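Local coordinates for protein probable exosome complex exonuclease 2 (Methanothermobacter thermautotrophicus, PDB 2WNR) that probably serves as a non-catalytic subunit of the archaeal RNA-degrading exosome, helping to shape the active site of its partner Rrp41, at residues L19-E24 / I201-V206. Sequence-based numbering, arbitrary orientation.
Sequences LINNKE and IGNEIV
I20 and N21, in the last turn of helix 11-21, and K23 just beyond it pack against the hairpin turn that joins strands 193-201 and 204-207, a helix-end-to-hairpin contact, apolar on one side and polar on the other. The branched I20 suits the apolar side: CD1 meets I201 CD1 at 3.5 Å, while CG2, anti to the backbone N, reaches V206 CG1 at 3.7 Å and the CB of E204. The amide of N21 supplies an acceptor for the turn's backbone: its OD1 accepts the bond from N203 N at 2.8 Å, almost straight (175°), on a lone pair in the carbonyl plane. At G202, the type II' turn requires a positive phi, which favours glycine, and a side chain would probably crowd N21 OD1. E204 lays its aliphatic CG near I20 O, then bends at chi2 (-66°) so that OE2 forms a salt bridge with K23 NZ (3.0 Å), which approaches from above the carboxylate plane. Shortening E204 to an alanine is likely to leave the K23 ammonium without this carboxylate and open a gap beside I20 O. K23, with positive phi, is the C-prime residue of a Schellman motif; this helix ending faces a two-residue beta-hairpin of the second 3' exoribonuclease-family domain, closed by a type II' turn.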
loop_
_atom_site.group_PDB
_atom_site.type_symbol
_atom_site.label_atom_id
_atom_site.label_comp_id
_atom_site.label_asym_id
_atom_site.label_seq_id
_atom_site.Cartn_x
_atom_site.Cartn_y
_atom_site.Cartn_z
ATOM N N LEU A 19 -33.804 -3.511 32.229
ATOM C CA LEU A 19 -33.407 -2.374 33.048
ATOM C C LEU A 19 -33.763 -1.038 32.378
ATOM O O LEU A 19 -34.433 -0.193 32.982
ATOM C CB LEU A 19 -31.904 -2.459 33.312
ATOM C CG LEU A 19 -31.233 -1.717 34.468
ATOM C CD1 LEU A 19 -31.314 -2.491 35.778
ATOM C CD2 LEU A 19 -29.789 -1.498 34.083
ATOM N N ILE A 20 -33.321 -0.863 31.129
ATOM C CA ILE A 20 -33.563 0.364 30.365
ATOM C C ILE A 20 -35.029 0.558 29.983
ATOM O O ILE A 20 -35.478 1.696 29.852
ATOM C CB ILE A 20 -32.657 0.446 29.117
ATOM C CG1 ILE A 20 -31.233 0.817 29.532
ATOM C CG2 ILE A 20 -33.178 1.479 28.122
ATOM C CD1 ILE A 20 -30.176 0.406 28.549
ATOM N N ASN A 21 -35.767 -0.542 29.812
ATOM C CA ASN A 21 -37.216 -0.473 29.562
ATOM C C ASN A 21 -37.985 -0.034 30.800
ATOM O O ASN A 21 -39.080 0.516 30.696
ATOM C CB ASN A 21 -37.769 -1.802 29.029
ATOM C CG ASN A 21 -37.517 -1.994 27.534
ATOM O OD1 ASN A 21 -37.193 -1.047 26.808
ATOM N ND2 ASN A 21 -37.668 -3.231 27.070
ATOM N N ASN A 22 -37.401 -0.284 31.969
ATOM C CA ASN A 22 -37.962 0.208 33.223
ATOM C C ASN A 22 -37.206 1.448 33.722
ATOM O O ASN A 22 -37.185 1.748 34.922
ATOM C CB ASN A 22 -38.021 -0.899 34.282
ATOM C CG ASN A 22 -39.202 -0.735 35.233
ATOM O OD1 ASN A 22 -40.351 -0.595 34.804
ATOM N ND2 ASN A 22 -38.922 -0.757 36.532
ATOM N N LYS A 23 -36.583 2.144 32.770
ATOM C CA LYS A 23 -36.049 3.503 32.933
ATOM C C LYS A 23 -34.795 3.687 33.793
ATOM O O LYS A 23 -34.596 4.758 34.366
ATOM C CB LYS A 23 -37.150 4.486 33.371
ATOM C CG LYS A 23 -37.870 5.169 32.215
ATOM C CD LYS A 23 -38.980 4.304 31.638
ATOM C CE LYS A 23 -39.505 4.889 30.340
ATOM N NZ LYS A 23 -40.618 4.072 29.787
ATOM N N GLU A 24 -33.942 2.669 33.865
ATOM C CA GLU A 24 -32.669 2.818 34.582
ATOM C C GLU A 24 -31.486 2.175 33.864
ATOM O O GLU A 24 -31.658 1.295 33.023
ATOM C CB GLU A 24 -32.768 2.381 36.059
ATOM C CG GLU A 24 -33.195 0.937 36.308
ATOM C CD GLU A 24 -33.740 0.742 37.706
ATOM O OE1 GLU A 24 -33.055 0.108 38.542
ATOM O OE2 GLU A 24 -34.849 1.243 37.979
ATOM N N ILE A 201 -32.011 0.770 22.807
ATOM C CA ILE A 201 -31.999 -0.450 23.591
ATOM C C ILE A 201 -33.432 -0.670 24.036
ATOM O O ILE A 201 -34.092 0.269 24.500
ATOM C CB ILE A 201 -31.042 -0.361 24.809
ATOM C CG1 ILE A 201 -29.601 -0.134 24.339
ATOM C CG2 ILE A 201 -31.108 -1.644 25.631
ATOM C CD1 ILE A 201 -28.705 0.581 25.333
ATOM N N GLY A 202 -33.909 -1.908 23.885
ATOM C CA GLY A 202 -35.294 -2.242 24.169
ATOM C C GLY A 202 -36.186 -1.325 23.366
ATOM O O GLY A 202 -36.024 -1.207 22.155
ATOM N N ASN A 203 -37.110 -0.655 24.050
ATOM C CA ASN A 203 -38.016 0.303 23.406
ATOM C C ASN A 203 -37.590 1.754 23.630
ATOM O O ASN A 203 -38.363 2.682 23.394
ATOM C CB ASN A 203 -39.444 0.112 23.930
ATOM C CG ASN A 203 -39.954 -1.306 23.752
ATOM O OD1 ASN A 203 -40.619 -1.837 24.633
ATOM N ND2 ASN A 203 -39.657 -1.922 22.609
ATOM N N GLU A 204 -36.362 1.950 24.098
ATOM C CA GLU A 204 -35.929 3.264 24.548
ATOM C C GLU A 204 -34.729 3.746 23.763
ATOM O O GLU A 204 -33.913 2.941 23.311
ATOM C CB GLU A 204 -35.574 3.229 26.045
ATOM C CG GLU A 204 -36.684 2.727 26.977
ATOM C CD GLU A 204 -37.896 3.642 27.019
ATOM O OE1 GLU A 204 -37.759 4.843 26.682
ATOM O OE2 GLU A 204 -38.991 3.155 27.392
ATOM N N ILE A 205 -34.617 5.057 23.598
ATOM C CA ILE A 205 -33.344 5.626 23.169
ATOM C C ILE A 205 -32.603 6.207 24.375
ATOM O O ILE A 205 -33.186 6.925 25.196
ATOM C CB ILE A 205 -33.472 6.651 22.013
ATOM C CG1 ILE A 205 -34.542 7.700 22.310
ATOM C CG2 ILE A 205 -33.763 5.926 20.687
ATOM C CD1 ILE A 205 -34.331 9.002 21.576
ATOM N N VAL A 206 -31.326 5.856 24.501
ATOM C CA VAL A 206 -30.536 6.358 25.613
ATOM C C VAL A 206 -29.398 7.208 25.109
ATOM O O VAL A 206 -28.742 6.852 24.134
ATOM C CB VAL A 206 -30.013 5.270 26.628
ATOM C CG1 VAL A 206 -30.976 4.121 26.844
ATOM C CG2 VAL A 206 -28.582 4.854 26.391
#